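Local coordinates for glycoside hydrolase family 61 (Trichoderma reesei QM6a, PDB 5O2X), which probably cleaves cellulose oxidatively at a surface copper site, as a lytic polysaccharide monooxygenase of family AA9, at residues T103-D115 with G186-L198. Numbering follows the deposited sequence.
With MAN (alpha-D-mannopyranose), chain E; MAN (alpha-D-mannopyranose), chain D.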
ATOM      1  N   THR A 103       9.271  11.951 -11.158  1.00  8.42           N
ATOM      2  CA  THR A 103       9.184  13.397 -11.014  1.00  9.24           C
ATOM      3  C   THR A 103       7.736  13.862 -10.881  1.00  8.88           C
ATOM      4  O   THR A 103       7.506  15.053 -10.839  1.00 11.00           O
ATOM      5  CB  THR A 103       9.879  14.139 -12.154  1.00 12.06           C
ATOM      6  OG1 THR A 103       9.327  13.612 -13.346  1.00 14.80           O
ATOM      7  CG2 THR A 103      11.356  13.931 -12.096  1.00 13.62           C
ATOM      8  N   VAL A 104       6.766  12.968 -10.731  1.00  7.62           N
ATOM      9  CA  VAL A 104       5.391  13.415 -10.554  1.00  7.62           C
ATOM     10  C   VAL A 104       5.228  14.155  -9.230  1.00  7.17           C
ATOM     11  O   VAL A 104       5.836  13.802  -8.221  1.00  7.42           O
ATOM     12  CB  VAL A 104       4.404  12.214 -10.594  1.00  8.00           C
ATOM     13  CG1 VAL A 104       4.535  11.261  -9.411  1.00  7.98           C
ATOM     14  CG2 VAL A 104       2.966  12.646 -10.790  1.00  8.90           C
ATOM     15  N   ASP A 105       4.354  15.156  -9.202  1.00  7.38           N
ATOM     16  CA  ASP A 105       4.000  15.827  -7.956  1.00  7.68           C
ATOM     17  C   ASP A 105       2.985  14.921  -7.249  1.00  6.48           C
ATOM     18  O   ASP A 105       1.857  14.750  -7.709  1.00  7.00           O
ATOM     19  CB  ASP A 105       3.413  17.179  -8.320  1.00  9.13           C
ATOM     20  CG  ASP A 105       2.924  17.992  -7.132  1.00 10.57           C
ATOM     21  OD1 ASP A 105       2.832  17.448  -6.023  1.00 10.42           O
ATOM     22  OD2 ASP A 105       2.626  19.198  -7.348  1.00 14.69           O
ATOM     23  N   LYS A 106       3.374  14.390  -6.087  1.00  6.19           N
ATOM     24  CA  LYS A 106       2.474  13.454  -5.390  1.00  5.55           C
ATOM     25  C   LYS A 106       1.140  14.037  -5.055  1.00  5.99           C
ATOM     26  O   LYS A 106       0.178  13.275  -4.873  1.00  6.31           O
ATOM     27  CB  LYS A 106       3.158  12.926  -4.113  1.00  5.67           C
ATOM     28  CG  LYS A 106       3.327  13.948  -3.005  1.00  5.63           C
ATOM     29  CD  LYS A 106       4.057  13.357  -1.792  1.00  5.26           C
ATOM     30  CE  LYS A 106       4.148  14.346  -0.655  1.00  5.66           C
ATOM     31  NZ  LYS A 106       4.895  13.781   0.511  1.00  5.10           N
ATOM     32  N   THR A 107       1.048  15.367  -4.910  1.00  6.77           N
ATOM     33  CA  THR A 107      -0.221  15.998  -4.536  1.00  8.14           C
ATOM     34  C   THR A 107      -1.253  16.014  -5.655  1.00  8.12           C
ATOM     35  O   THR A 107      -2.415  16.371  -5.435  1.00 10.19           O
ATOM     36  CB  THR A 107      -0.002  17.430  -4.034  1.00  9.82           C
ATOM     37  OG1 THR A 107       0.400  18.278  -5.110  1.00 10.51           O
ATOM     38  CG2 THR A 107       0.945  17.505  -2.892  1.00 11.61           C
ATOM     39  N   THR A 108      -0.857  15.568  -6.847  1.00  7.42           N
ATOM     40  CA  THR A 108      -1.708  15.484  -8.018  1.00  8.16           C
ATOM     41  C   THR A 108      -2.199  14.061  -8.279  1.00  7.26           C
ATOM     42  O   THR A 108      -3.044  13.854  -9.170  1.00  8.85           O
ATOM     43  CB  THR A 108      -0.993  16.007  -9.299  1.00  9.78           C
ATOM     44  OG1 THR A 108       0.017  15.109  -9.709  1.00 10.34           O
ATOM     45  CG2 THR A 108      -0.469  17.413  -9.120  1.00 10.84           C
ATOM     46  N   LEU A 109      -1.662  13.079  -7.575  1.00  6.01           N
ATOM     47  CA  LEU A 109      -1.969  11.683  -7.880  1.00  5.76           C
ATOM     48  C   LEU A 109      -3.413  11.377  -7.505  1.00  5.73           C
ATOM     49  O   LEU A 109      -3.872  11.690  -6.396  1.00  6.41           O
ATOM     50  CB  LEU A 109      -1.028  10.754  -7.106  1.00  5.88           C
ATOM     51  CG  LEU A 109       0.432  10.786  -7.543  1.00  6.34           C
ATOM     52  CD1 LEU A 109       1.297  10.062  -6.536  1.00  6.78           C
ATOM     53  CD2 LEU A 109       0.593  10.165  -8.924  1.00  7.40           C
ATOM     54  N   GLU A 110      -4.126  10.721  -8.430  0.61  5.71           N
ATOM     55  CA  GLU A 110      -5.516  10.353  -8.212  0.61  5.97           C
ATOM     56  C   GLU A 110      -5.598   8.821  -8.161  0.61  5.16           C
ATOM     57  O   GLU A 110      -5.466   8.115  -9.177  0.61  5.44           O
ATOM     58  CB  GLU A 110      -6.401  10.962  -9.289  0.61  6.80           C
ATOM     59  CG  GLU A 110      -6.408  12.485  -9.214  0.61  7.78           C
ATOM     60  CD  GLU A 110      -7.156  13.140 -10.323  0.61 10.18           C
ATOM     61  OE1 GLU A 110      -7.817  12.444 -11.107  0.61 13.80           O
ATOM     62  OE2 GLU A 110      -7.067  14.382 -10.414  0.61 12.55           O
ATOM     63  N   PHE A 111      -5.801   8.326  -6.952  1.00  5.11           N
ATOM     64  CA  PHE A 111      -5.699   6.915  -6.634  1.00  4.72           C
ATOM     65  C   PHE A 111      -7.011   6.194  -6.874  1.00  4.78           C
ATOM     66  O   PHE A 111      -8.070   6.612  -6.389  1.00  5.82           O
ATOM     67  CB  PHE A 111      -5.318   6.749  -5.168  1.00  4.78           C
ATOM     68  CG  PHE A 111      -3.936   7.231  -4.866  1.00  4.74           C
ATOM     69  CD1 PHE A 111      -2.829   6.451  -5.165  1.00  4.93           C
ATOM     70  CD2 PHE A 111      -3.726   8.495  -4.327  1.00  5.44           C
ATOM     71  CE1 PHE A 111      -1.533   6.900  -4.929  1.00  5.18           C
ATOM     72  CE2 PHE A 111      -2.437   8.956  -4.112  1.00  6.15           C
ATOM     73  CZ  PHE A 111      -1.343   8.159  -4.386  1.00  5.82           C
ATOM     74  N   PHE A 112      -6.941   5.063  -7.591  1.00  4.59           N
ATOM     75  CA  PHE A 112      -8.059   4.133  -7.708  1.00  4.60           C
ATOM     76  C   PHE A 112      -7.680   2.844  -6.970  1.00  4.06           C
ATOM     77  O   PHE A 112      -6.533   2.400  -6.995  1.00  4.41           O
ATOM     78  CB  PHE A 112      -8.471   3.887  -9.172  1.00  5.21           C
ATOM     79  CG  PHE A 112      -7.367   3.446 -10.103  1.00  5.33           C
ATOM     80  CD1 PHE A 112      -6.605   4.397 -10.808  1.00  5.87           C
ATOM     81  CD2 PHE A 112      -7.109   2.116 -10.330  1.00  5.65           C
ATOM     82  CE1 PHE A 112      -5.639   4.002 -11.674  1.00  6.71           C
ATOM     83  CE2 PHE A 112      -6.139   1.726 -11.230  1.00  5.93           C
ATOM     84  CZ  PHE A 112      -5.391   2.660 -11.909  1.00  6.87           C
ATOM     85  N   LYS A 113      -8.677   2.272  -6.286  1.00  4.28           N
ATOM     86  CA  LYS A 113      -8.435   1.121  -5.424  1.00  4.28           C
ATOM     87  C   LYS A 113      -8.498  -0.174  -6.210  1.00  4.21           C
ATOM     88  O   LYS A 113      -9.528  -0.468  -6.857  1.00  5.27           O
ATOM     89  CB  LYS A 113      -9.467   1.117  -4.292  1.00  4.43           C
ATOM     90  CG  LYS A 113      -9.189   0.054  -3.247  1.00  4.63           C
ATOM     91  CD  LYS A 113     -10.240  -0.031  -2.158  1.00  4.90           C
ATOM     92  CE  LYS A 113     -10.100   1.071  -1.116  1.00  5.27           C
ATOM     93  NZ  LYS A 113     -11.337   1.141  -0.279  1.00  5.44           N
ATOM     94  N   ILE A 114      -7.426  -0.946  -6.156  1.00  4.07           N
ATOM     95  CA  ILE A 114      -7.380  -2.236  -6.847  1.00  4.42           C
ATOM     96  C   ILE A 114      -7.588  -3.450  -5.949  1.00  4.41           C
ATOM     97  O   ILE A 114      -7.904  -4.508  -6.487  1.00  5.29           O
ATOM     98  CB  ILE A 114      -6.104  -2.383  -7.715  1.00  4.76           C
ATOM     99  CG1 ILE A 114      -4.819  -2.387  -6.911  1.00  4.75           C
ATOM    100  CG2 ILE A 114      -6.105  -1.329  -8.815  1.00  5.42           C
ATOM    101  CD1 ILE A 114      -3.605  -2.842  -7.716  1.00  5.57           C
ATOM    102  N   ASP A 115      -7.467  -3.321  -4.631  1.00  4.36           N
ATOM    103  CA  ASP A 115      -7.901  -4.384  -3.734  1.00  4.51           C
ATOM    104  C   ASP A 115      -8.185  -3.782  -2.385  1.00  4.25           C
ATOM    105  O   ASP A 115      -7.858  -2.622  -2.081  1.00  4.42           O
ATOM    106  CB  ASP A 115      -6.947  -5.604  -3.678  1.00  4.74           C
ATOM    107  CG  ASP A 115      -5.784  -5.502  -2.722  1.00  4.70           C
ATOM    108  OD1 ASP A 115      -5.444  -4.369  -2.334  1.00  5.04           O
ATOM    109  OD2 ASP A 115      -5.205  -6.567  -2.388  1.00  5.42           O
ATOM    110  N   GLY A 186      -4.690  -3.813 -22.553  1.00 12.02           N
ATOM    111  CA  GLY A 186      -5.969  -3.276 -22.169  1.00 10.97           C
ATOM    112  C   GLY A 186      -5.974  -1.745 -22.149  1.00  9.63           C
ATOM    113  O   GLY A 186      -4.968  -1.078 -22.449  1.00 10.34           O
ATOM    114  N   SER A 187      -7.133  -1.226 -21.816  1.00  9.30           N
ATOM    115  CA  SER A 187      -7.340   0.217 -21.798  0.61  8.98           C
ATOM    116  C   SER A 187      -7.989   0.717 -20.527  1.00  8.83           C
ATOM    117  O   SER A 187      -8.366   1.883 -20.467  1.00 10.16           O
ATOM    118  CB  SER A 187      -8.142   0.675 -23.008  0.61 10.87           C
ATOM    119  OG  SER A 187      -9.444   0.183 -22.920  0.61 12.28           O
ATOM    120  N   LEU A 188      -8.083  -0.119 -19.493  1.00  8.52           N
ATOM    121  CA  LEU A 188      -8.743   0.279 -18.249  1.00  9.26           C
ATOM    122  C   LEU A 188      -7.985   1.464 -17.618  1.00  8.86           C
ATOM    123  O   LEU A 188      -6.777   1.341 -17.363  1.00  9.60           O
ATOM    124  CB  LEU A 188      -8.762  -0.900 -17.303  1.00 10.87           C
ATOM    125  CG  LEU A 188      -9.415  -0.723 -15.961  1.00 12.67           C
ATOM    126  CD1 LEU A 188     -10.903  -0.606 -16.154  1.00 15.87           C
ATOM    127  CD2 LEU A 188      -9.082  -1.863 -15.010  1.00 15.08           C
ATOM    128  N   GLN A 189      -8.699   2.531 -17.330  1.00  9.26           N
ATOM    129  CA  GLN A 189      -8.101   3.721 -16.715  1.00  9.92           C
ATOM    130  C   GLN A 189      -9.104   4.309 -15.736  1.00  9.56           C
ATOM    131  O   GLN A 189      -9.825   5.232 -16.055  1.00 11.37           O
ATOM    132  CB  GLN A 189      -7.619   4.716 -17.777  1.00 10.99           C
ATOM    133  CG  GLN A 189      -6.701   5.810 -17.219  1.00 10.97           C
ATOM    134  CD  GLN A 189      -5.405   5.297 -16.634  1.00 11.07           C
ATOM    135  OE1 GLN A 189      -5.134   5.458 -15.453  1.00 11.30           O
ATOM    136  NE2 GLN A 189      -4.578   4.720 -17.492  1.00 12.08           N
ATOM    137  N   PRO A 190      -9.192   3.722 -14.536  1.00  8.97           N
ATOM    138  CA  PRO A 190     -10.286   4.032 -13.633  1.00  9.21           C
ATOM    139  C   PRO A 190     -10.162   5.414 -13.004  1.00 10.36           C
ATOM    140  O   PRO A 190      -9.080   5.950 -12.829  1.00 11.72           O
ATOM    141  CB  PRO A 190     -10.162   2.949 -12.551  1.00  9.26           C
ATOM    142  CG  PRO A 190      -9.444   1.857 -13.205  1.00  8.87           C
ATOM    143  CD  PRO A 190      -8.433   2.557 -14.043  1.00  8.15           C
ATOM    144  N   SER A 191     -11.309   5.947 -12.635  1.00 11.99           N
ATOM    145  CA  SER A 191     -11.419   7.202 -11.927  1.00 12.69           C
ATOM    146  C   SER A 191     -10.818   7.125 -10.532  1.00  9.37           C
ATOM    147  O   SER A 191     -11.101   6.179  -9.803  1.00 10.18           O
ATOM    148  CB  SER A 191     -12.910   7.557 -11.814  1.00 16.41           C
ATOM    149  OG  SER A 191     -13.104   8.730 -11.110  1.00 19.38           O
ATOM    150  N   GLY A 192      -9.964   8.078 -10.194  1.00  9.45           N
ATOM    151  CA  GLY A 192      -9.306   8.085  -8.883  1.00  7.39           C
ATOM    152  C   GLY A 192      -9.690   9.239  -7.988  1.00  7.77           C
ATOM    153  O   GLY A 192     -10.469  10.112  -8.357  1.00 10.06           O
ATOM    154  N   VAL A 193      -9.140   9.188  -6.768  1.00  6.17           N
ATOM    155  CA  VAL A 193      -9.385  10.138  -5.708  1.00  5.95           C
ATOM    156  C   VAL A 193      -8.035  10.672  -5.240  1.00  5.22           C
ATOM    157  O   VAL A 193      -7.080   9.890  -5.004  1.00  5.44           O
ATOM    158  CB  VAL A 193     -10.127   9.434  -4.528  1.00  6.79           C
ATOM    159  CG1 VAL A 193     -10.275  10.363  -3.335  1.00  6.78           C
ATOM    160  CG2 VAL A 193     -11.482   8.924  -4.987  1.00  8.39           C
ATOM    161  N   LEU A 194      -7.904  11.974  -5.045  1.00  5.51           N
ATOM    162  CA  LEU A 194      -6.670  12.529  -4.501  1.00  5.37           C
ATOM    163  C   LEU A 194      -6.351  11.889  -3.151  1.00  4.90           C
ATOM    164  O   LEU A 194      -7.243  11.647  -2.338  1.00  4.82           O
ATOM    165  CB  LEU A 194      -6.788  14.034  -4.333  1.00  6.04           C
ATOM    166  CG  LEU A 194      -6.869  14.840  -5.643  1.00  6.51           C
ATOM    167  CD1 LEU A 194      -7.295  16.267  -5.336  1.00  7.59           C
ATOM    168  CD2 LEU A 194      -5.536  14.859  -6.353  1.00  7.44           C
ATOM    169  N   GLY A 195      -5.064  11.688  -2.887  1.00  4.77           N
ATOM    170  CA  GLY A 195      -4.673  11.101  -1.604  1.00  4.89           C
ATOM    171  C   GLY A 195      -5.245  11.786  -0.396  1.00  4.53           C
ATOM    172  O   GLY A 195      -5.701  11.092   0.529  1.00  4.96           O
ATOM    173  N   THR A 196      -5.278  13.126  -0.388  1.00  4.79           N
ATOM    174  CA  THR A 196      -5.784  13.844   0.781  1.00  4.86           C
ATOM    175  C   THR A 196      -7.321  13.902   0.857  1.00  5.00           C
ATOM    176  O   THR A 196      -7.844  14.487   1.810  1.00  5.95           O
ATOM    177  CB  THR A 196      -5.192  15.264   0.850  1.00  5.66           C
ATOM    178  OG1 THR A 196      -5.579  15.978  -0.331  1.00  5.99           O
ATOM    179  CG2 THR A 196      -3.717  15.229   1.019  1.00  6.28           C
ATOM    180  N   ASP A 197      -7.986  13.284  -0.115  1.00  5.16           N
ATOM    181  CA  ASP A 197      -9.437  13.113  -0.079  1.00  5.39           C
ATOM    182  C   ASP A 197      -9.837  11.674   0.205  1.00  5.36           C
ATOM    183  O   ASP A 197     -11.034  11.405   0.323  1.00  6.69           O
ATOM    184  CB  ASP A 197     -10.047  13.545  -1.410  1.00  5.91           C
ATOM    185  CG  ASP A 197      -9.992  15.049  -1.632  1.00  6.73           C
ATOM    186  OD1 ASP A 197      -9.931  15.865  -0.709  1.00  9.14           O
ATOM    187  OD2 ASP A 197     -10.015  15.400  -2.845  1.00  7.93           O
ATOM    188  N   LEU A 198      -8.895  10.745   0.383  1.00  4.71           N
ATOM    189  CA  LEU A 198      -9.271   9.351   0.576  1.00  4.89           C
ATOM    190  C   LEU A 198     -10.056   9.140   1.869  1.00  4.75           C
ATOM    191  O   LEU A 198     -11.065   8.446   1.870  1.00  5.64           O
ATOM    192  CB  LEU A 198      -8.023   8.445   0.610  1.00  5.04           C
ATOM    193  CG  LEU A 198      -7.317   8.279  -0.715  1.00  5.20           C
ATOM    194  CD1 LEU A 198      -5.977   7.592  -0.489  1.00  5.72           C
ATOM    195  CD2 LEU A 198      -8.155   7.482  -1.716  1.00  6.41           C
TER
HETATM  196  C1  MAN E 304      -6.386  17.097  -0.008  0.75  5.55           C
HETATM  197  C2  MAN E 304      -6.967  17.658  -1.278  0.75  6.62           C
HETATM  198  C3  MAN E 304      -5.798  18.217  -2.133  0.75  7.41           C
HETATM  199  C4  MAN E 304      -4.887  19.180  -1.361  0.75  8.27           C
HETATM  200  C5  MAN E 304      -4.483  18.574  -0.037  0.75  6.69           C
HETATM  201  C6  MAN E 304      -3.782  19.544   0.900  0.75  6.97           C
HETATM  202  O2  MAN E 304      -7.846  18.721  -0.958  0.75  8.08           O
HETATM  203  O3  MAN E 304      -6.277  18.849  -3.333  0.75  8.79           O
HETATM  204  O4  MAN E 304      -3.681  19.421  -2.097  0.75  9.83           O
HETATM  205  O5  MAN E 304      -5.634  18.074   0.691  0.75  6.13           O
HETATM  206  O6  MAN E 304      -3.088  18.921   1.922  0.75  6.54           O
HETATM  207  C1  MAN D 303     -14.522   8.944 -10.814  0.65 16.93           C
HETATM  208  C2  MAN D 303     -14.589  10.463 -10.745  0.65 18.22           C
HETATM  209  C3  MAN D 303     -13.749  10.966  -9.594  0.65 17.81           C
HETATM  210  C4  MAN D 303     -14.145  10.249  -8.291  0.65 17.39           C
HETATM  211  C5  MAN D 303     -14.103   8.734  -8.445  0.65 15.32           C
HETATM  212  C6  MAN D 303     -14.625   8.088  -7.165  0.65 15.06           C
HETATM  213  O2  MAN D 303     -15.943  10.914 -10.539  0.65 21.14           O
HETATM  214  O3  MAN D 303     -13.898  12.392  -9.487  0.65 20.88           O
HETATM  215  O4  MAN D 303     -13.219  10.633  -7.264  0.65 18.65           O
HETATM  216  O5  MAN D 303     -14.901   8.323  -9.562  0.65 15.98           O
HETATM  217  O6  MAN D 303     -14.416   6.700  -7.136  0.65 14.34           O
HETATM  218  O   HOH W   1      -2.557  12.687  -4.248  1.00  6.58           O
HETATM  219  O   HOH W   2      -9.084  10.109 -11.932  1.00 25.82           O
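F111 and V193 hold each other through both their backbone N-H and C=O groups: F111 N donates to V193 O and V193 N to F111 O, each at 2.8 Å. They form one antiparallel hydrogen-bonded pair, by which the short piece 193-194 is added to strand 110-121, whose other neighbour here is strand 90-96. Beyond the pair, L194 CA makes a nearly straight CA-H...O contact with L109 O at 3.5 Å.

Two waters join the segments beside this pair, one between backbone atoms alone, the other from backbone to a carboxylate. The first donates to K106 O and L109 O and accepts from G195 N, tying the 3-10 turn 106-108 to the second segment. The other accepts from G192 N and, in the conformer modelled here of the two deposited for E110, donates to E110 OE1 at 2.8 Å; in that conformer the extended side chain runs alongside L194.

The apolar part centres on F112 and P190. CD of the proline sits over the ring centre, 3.7 Å from the F112 centroid and 11° off the normal, a CH-pi contact with P190 CB near F112 CG and P190 CG near F112 CD2 on the same face. F112 CB points toward the second segment, and chi1 of 54°, with CG between its own N and carbonyl carbon, places the ring against P190. Q189 turns its amide 82° to that ring, while its polar end is bonded to Y153 and N96. F111 instead offers its edge, with G195 N in the ring plane.

Mannose is O-linked to S191 and T196; the S191 sugar also donates from O4 to G192 O. The chemistry thus implies a glycosylated loop fastened to the sheet edge by two direct backbone bonds, a backbone-bridging water and one proline-aromatic contact.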